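Local coordinates for protein phospho-2-dehydro-3-deoxyheptonate aldolase (Francisella tularensis, PDB 3TQK) that probably catalyses the condensation of phosphoenolpyruvate with erythrose 4-phosphate to give DAHP, the first step of chorismate biosynthesis, at residues V168-F182 against V192-F206. Residues are numbered along the deposited sequence; the frame is centred on the assembly and turned at random.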
loop_
_atom_site.group_PDB
_atom_site.type_symbol
_atom_site.label_atom_id
_atom_site.label_comp_id
_atom_site.label_asym_id
_atom_site.label_seq_id
_atom_site.Cartn_x
_atom_site.Cartn_y
_atom_site.Cartn_z
ATOM N N VAL A 168 3.530 -0.662 5.435
ATOM C CA VAL A 168 3.695 0.608 6.149
ATOM C C VAL A 168 2.362 1.055 6.753
ATOM O O VAL A 168 2.349 1.758 7.761
ATOM C CB VAL A 168 4.316 1.734 5.272
ATOM C CG1 VAL A 168 4.569 3.017 6.115
ATOM C CG2 VAL A 168 5.645 1.264 4.661
ATOM N N HIS A 169 1.252 0.624 6.152
ATOM C CA HIS A 169 -0.064 0.949 6.688
ATOM C C HIS A 169 -0.383 0.194 7.988
ATOM O O HIS A 169 -0.955 0.771 8.920
ATOM C CB HIS A 169 -1.142 0.761 5.620
ATOM C CG HIS A 169 -1.063 1.797 4.544
ATOM N ND1 HIS A 169 -0.200 1.688 3.471
ATOM C CD2 HIS A 169 -1.662 3.007 4.429
ATOM C CE1 HIS A 169 -0.313 2.767 2.715
ATOM N NE2 HIS A 169 -1.193 3.582 3.273
ATOM N N ARG A 170 0.016 -1.075 8.060
ATOM C CA ARG A 170 -0.081 -1.821 9.311
ATOM C C ARG A 170 0.829 -1.170 10.370
ATOM O O ARG A 170 0.426 -0.946 11.504
ATOM C CB ARG A 170 0.288 -3.284 9.073
ATOM C CG ARG A 170 -0.638 -3.985 8.091
ATOM C CD ARG A 170 -0.033 -5.269 7.525
ATOM N NE ARG A 170 -1.030 -6.020 6.756
ATOM C CZ ARG A 170 -0.999 -7.329 6.541
ATOM N NH1 ARG A 170 -0.004 -8.063 7.002
ATOM N NH2 ARG A 170 -1.961 -7.911 5.838
ATOM N N GLU A 171 2.037 -0.804 9.977
ATOM C CA GLU A 171 2.974 -0.151 10.896
ATOM C C GLU A 171 2.455 1.189 11.401
ATOM O O GLU A 171 2.528 1.501 12.602
ATOM C CB GLU A 171 4.299 0.052 10.186
ATOM C CG GLU A 171 4.993 -1.271 9.842
ATOM C CD GLU A 171 6.163 -1.110 8.910
ATOM O OE1 GLU A 171 6.279 -0.083 8.210
ATOM O OE2 GLU A 171 6.983 -2.032 8.874
ATOM N N LEU A 172 1.947 1.977 10.461
ATOM C CA LEU A 172 1.324 3.263 10.743
ATOM C C LEU A 172 0.187 3.102 11.752
ATOM O O LEU A 172 0.101 3.846 12.722
ATOM C CB LEU A 172 0.792 3.874 9.434
ATOM C CG LEU A 172 -0.149 5.063 9.540
ATOM C CD1 LEU A 172 0.612 6.291 10.074
ATOM C CD2 LEU A 172 -0.757 5.367 8.193
ATOM N N ALA A 173 -0.676 2.120 11.520
ATOM C CA ALA A 173 -1.809 1.894 12.396
ATOM C C ALA A 173 -1.338 1.526 13.779
ATOM O O ALA A 173 -1.971 1.908 14.758
ATOM C CB ALA A 173 -2.725 0.794 11.837
ATOM N N SER A 174 -0.227 0.783 13.857
ATOM C CA SER A 174 0.323 0.354 15.147
ATOM C C SER A 174 0.827 1.520 16.003
ATOM O O SER A 174 1.089 1.338 17.191
ATOM C CB SER A 174 1.469 -0.647 14.952
ATOM O OG SER A 174 2.674 0.010 14.567
ATOM N N GLY A 175 0.986 2.701 15.405
ATOM C CA GLY A 175 1.440 3.875 16.146
ATOM C C GLY A 175 0.391 4.957 16.340
ATOM O O GLY A 175 0.633 5.926 17.038
ATOM N N LEU A 176 -0.766 4.813 15.709
ATOM C CA LEU A 176 -1.833 5.794 15.857
ATOM C C LEU A 176 -2.604 5.572 17.158
ATOM O O LEU A 176 -2.728 4.440 17.612
ATOM C CB LEU A 176 -2.781 5.717 14.659
ATOM C CG LEU A 176 -2.171 6.279 13.378
ATOM C CD1 LEU A 176 -3.077 5.987 12.209
ATOM C CD2 LEU A 176 -1.930 7.766 13.508
ATOM N N SER A 177 -3.111 6.653 17.752
ATOM C CA SER A 177 -3.878 6.559 18.991
ATOM C C SER A 177 -5.336 6.148 18.745
ATOM O O SER A 177 -5.915 5.407 19.530
ATOM C CB SER A 177 -3.846 7.887 19.747
ATOM O OG SER A 177 -2.556 8.164 20.267
ATOM N N ALA A 178 -5.925 6.649 17.671
ATOM C CA ALA A 178 -7.295 6.314 17.292
ATOM C C ALA A 178 -7.492 4.801 17.207
ATOM O O ALA A 178 -6.550 4.059 16.957
ATOM C CB ALA A 178 -7.635 6.951 15.944
ATOM N N SER A 179 -8.718 4.349 17.426
ATOM C CA SER A 179 -9.088 2.998 17.034
ATOM C C SER A 179 -9.032 2.927 15.503
ATOM O O SER A 179 -9.250 3.936 14.832
ATOM C CB SER A 179 -10.487 2.654 17.541
ATOM O OG SER A 179 -10.501 2.532 18.947
ATOM N N ILE A 180 -8.733 1.749 14.963
ATOM C CA ILE A 180 -8.538 1.589 13.528
ATOM C C ILE A 180 -9.273 0.359 13.000
ATOM O O ILE A 180 -9.100 -0.727 13.517
ATOM C CB ILE A 180 -7.054 1.422 13.168
ATOM C CG1 ILE A 180 -6.228 2.612 13.646
ATOM C CG2 ILE A 180 -6.881 1.239 11.657
ATOM C CD1 ILE A 180 -6.605 3.922 12.966
ATOM N N GLY A 181 -10.078 0.541 11.962
ATOM C CA GLY A 181 -10.651 -0.561 11.224
ATOM C C GLY A 181 -9.901 -0.787 9.916
ATOM O O GLY A 181 -9.458 0.173 9.272
ATOM N N PHE A 182 -9.754 -2.060 9.537
ATOM C CA PHE A 182 -9.073 -2.463 8.309
ATOM C C PHE A 182 -10.073 -3.124 7.379
ATOM O O PHE A 182 -10.670 -4.154 7.717
ATOM C CB PHE A 182 -7.979 -3.491 8.605
ATOM C CG PHE A 182 -6.823 -2.961 9.411
ATOM C CD1 PHE A 182 -6.943 -2.753 10.773
ATOM C CD2 PHE A 182 -5.600 -2.706 8.813
ATOM C CE1 PHE A 182 -5.862 -2.280 11.528
ATOM C CE2 PHE A 182 -4.511 -2.241 9.576
ATOM C CZ PHE A 182 -4.650 -2.034 10.922
ATOM N N VAL A 192 -6.713 -11.356 4.885
ATOM C CA VAL A 192 -5.716 -10.294 4.857
ATOM C C VAL A 192 -6.043 -9.164 5.819
ATOM O O VAL A 192 -5.132 -8.566 6.375
ATOM C CB VAL A 192 -5.463 -9.747 3.431
ATOM C CG1 VAL A 192 -4.905 -10.860 2.559
ATOM C CG2 VAL A 192 -6.724 -9.152 2.816
ATOM N N ALA A 193 -7.322 -8.864 6.034
ATOM C CA ALA A 193 -7.693 -7.819 7.002
ATOM C C ALA A 193 -7.452 -8.295 8.429
ATOM O O ALA A 193 -7.013 -7.508 9.267
ATOM C CB ALA A 193 -9.149 -7.384 6.830
ATOM N N VAL A 194 -7.733 -9.577 8.692
ATOM C CA VAL A 194 -7.425 -10.193 9.983
ATOM C C VAL A 194 -5.915 -10.166 10.216
ATOM O O VAL A 194 -5.452 -9.756 11.290
ATOM C CB VAL A 194 -7.983 -11.640 10.087
ATOM C CG1 VAL A 194 -7.369 -12.404 11.285
ATOM C CG2 VAL A 194 -9.529 -11.614 10.167
ATOM N N ASP A 195 -5.147 -10.543 9.198
ATOM C CA ASP A 195 -3.685 -10.444 9.281
ATOM C C ASP A 195 -3.254 -9.012 9.616
ATOM O O ASP A 195 -2.316 -8.796 10.382
ATOM C CB ASP A 195 -2.998 -10.852 7.970
ATOM C CG ASP A 195 -3.348 -12.253 7.511
ATOM O OD1 ASP A 195 -3.746 -13.104 8.340
ATOM O OD2 ASP A 195 -3.221 -12.500 6.288
ATOM N N ALA A 196 -3.933 -8.027 9.043
ATOM C CA ALA A 196 -3.499 -6.650 9.208
ATOM C C ALA A 196 -3.772 -6.196 10.631
ATOM O O ALA A 196 -2.945 -5.504 11.241
ATOM C CB ALA A 196 -4.193 -5.729 8.205
ATOM N N VAL A 197 -4.948 -6.552 11.133
ATOM C CA VAL A 197 -5.301 -6.261 12.519
ATOM C C VAL A 197 -4.242 -6.877 13.451
ATOM O O VAL A 197 -3.716 -6.201 14.330
ATOM C CB VAL A 197 -6.714 -6.788 12.869
ATOM C CG1 VAL A 197 -6.948 -6.753 14.371
ATOM C CG2 VAL A 197 -7.792 -5.972 12.152
ATOM N N LYS A 198 -3.917 -8.147 13.221
ATOM C CA LYS A 198 -2.954 -8.857 14.037
ATOM C C LYS A 198 -1.599 -8.156 14.042
ATOM O O LYS A 198 -1.031 -7.898 15.110
ATOM C CB LYS A 198 -2.787 -10.286 13.523
ATOM C CG LYS A 198 -1.851 -11.174 14.343
ATOM C CD LYS A 198 -2.280 -11.266 15.792
ATOM C CE LYS A 198 -1.578 -12.419 16.527
ATOM N NZ LYS A 198 -1.874 -12.327 17.983
ATOM N N SER A 199 -1.097 -7.843 12.853
ATOM C CA SER A 199 0.179 -7.160 12.707
ATOM C C SER A 199 0.203 -5.825 13.428
ATOM O O SER A 199 1.206 -5.465 14.030
ATOM C CB SER A 199 0.517 -6.958 11.233
ATOM O OG SER A 199 1.737 -6.262 11.080
ATOM N N ALA A 200 -0.906 -5.100 13.369
ATOM C CA ALA A 200 -1.007 -3.771 13.969
ATOM C C ALA A 200 -0.984 -3.778 15.510
ATOM O O ALA A 200 -0.710 -2.738 16.130
ATOM C CB ALA A 200 -2.265 -3.048 13.451
ATOM N N THR A 201 -1.279 -4.925 16.124
ATOM C CA THR A 201 -1.167 -5.060 17.583
ATOM C C THR A 201 0.293 -5.065 18.069
ATOM O O THR A 201 0.538 -4.822 19.252
ATOM C CB THR A 201 -1.837 -6.363 18.149
ATOM O OG1 THR A 201 -1.179 -7.524 17.621
ATOM C CG2 THR A 201 -3.336 -6.417 17.848
ATOM N N TYR A 202 1.250 -5.349 17.180
ATOM C CA TYR A 202 2.652 -5.444 17.570
ATOM C C TYR A 202 3.381 -4.120 17.554
ATOM O O TYR A 202 2.968 -3.193 16.865
ATOM C CB TYR A 202 3.393 -6.408 16.655
ATOM C CG TYR A 202 3.012 -7.857 16.888
ATOM C CD1 TYR A 202 3.644 -8.616 17.864
ATOM C CD2 TYR A 202 2.022 -8.456 16.130
ATOM C CE1 TYR A 202 3.294 -9.960 18.069
ATOM C CE2 TYR A 202 1.666 -9.763 16.318
ATOM C CZ TYR A 202 2.295 -10.514 17.285
ATOM O OH TYR A 202 1.909 -11.813 17.443
ATOM N N PRO A 203 4.487 -4.026 18.307
ATOM C CA PRO A 203 5.343 -2.865 18.168
ATOM C C PRO A 203 6.131 -2.972 16.863
ATOM O O PRO A 203 6.487 -4.074 16.428
ATOM C CB PRO A 203 6.275 -2.937 19.397
ATOM C CG PRO A 203 5.813 -4.127 20.211
ATOM C CD PRO A 203 5.022 -4.989 19.288
ATOM N N HIS A 204 6.383 -1.835 16.240
ATOM C CA HIS A 204 7.113 -1.786 14.989
ATOM C C HIS A 204 8.109 -0.625 15.040
ATOM O O HIS A 204 7.869 0.385 15.715
ATOM C CB HIS A 204 6.133 -1.561 13.815
ATOM C CG HIS A 204 5.264 -2.740 13.507
ATOM N ND1 HIS A 204 5.680 -3.779 12.707
ATOM C CD2 HIS A 204 4.005 -3.052 13.902
ATOM C CE1 HIS A 204 4.713 -4.678 12.615
ATOM N NE2 HIS A 204 3.677 -4.253 13.319
ATOM N N HIS A 205 9.225 -0.789 14.336
ATOM C CA HIS A 205 10.093 0.317 13.974
ATOM C C HIS A 205 9.865 0.582 12.487
ATOM O O HIS A 205 9.965 -0.331 11.675
ATOM C CB HIS A 205 11.560 -0.028 14.238
ATOM C CG HIS A 205 11.967 0.083 15.675
ATOM N ND1 HIS A 205 11.463 -0.740 16.660
ATOM C CD2 HIS A 205 12.854 0.903 16.289
ATOM C CE1 HIS A 205 12.012 -0.426 17.820
ATOM N NE2 HIS A 205 12.871 0.559 17.621
ATOM N N PHE A 206 9.525 1.816 12.131
ATOM C CA PHE A 206 9.322 2.167 10.722
ATOM C C PHE A 206 9.616 3.628 10.448
ATOM O O PHE A 206 9.663 4.434 11.364
ATOM C CB PHE A 206 7.898 1.824 10.283
ATOM C CG PHE A 206 6.837 2.816 10.725
ATOM C CD1 PHE A 206 6.446 2.908 12.047
ATOM C CD2 PHE A 206 6.188 3.605 9.798
ATOM C CE1 PHE A 206 5.453 3.797 12.431
ATOM C CE2 PHE A 206 5.192 4.475 10.173
ATOM C CZ PHE A 206 4.831 4.575 11.493
HETATM O O HOH W 1 -1.614 -10.684 5.095
#
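Phe182, on barrel strand 179-183, lays one face of its ring on the backbone of helix 191-200 at Ala196 and Val197. Two alanines permit this closeness: Ala196 CB lies 3.4 Å from Phe182 CD2, and Ala200 CB meets CZ. Branched Val197 packs CG2 on CD1. Arg170 reaches the same helix from helix 167-173, its extended chain (chi2 162°, chi3 171°) carrying one guanidinium face over Ala196 CA. Water 1, in the guanidinium plane, accepts from Arg170 NH2 (2.9 Å) and donates to Asp195 OD2; Gln191 holds OD1. Two carbonyls, Val164 O through NE and Thr97 O of the second subunit through NH1, help hold Arg170.

Glu171 spends its methylenes on two rings: running antiparallel past Phe206, it sets CB over that face, 4.1 Å from the centroid; crossing His204 at about a right angle, it sets CG over that ring. A nearly straight bond from His204 NE2 to Ser199 O (2.8 Å, 165°) fixes the imidazole, while ND1 bonds Lys102 of the second subunit. Ser174 OG lies at its edge, 3.4 Å from His204 CD2.

Helix 167-173, strand 179-183 and helix 191-200 are consecutive in the TIM barrel; strand 205-209 joins a separate hairpin. Carbon surfaces, several from polar residues, dominate, while Arg170 and His204 tie this interface to the dimer partner.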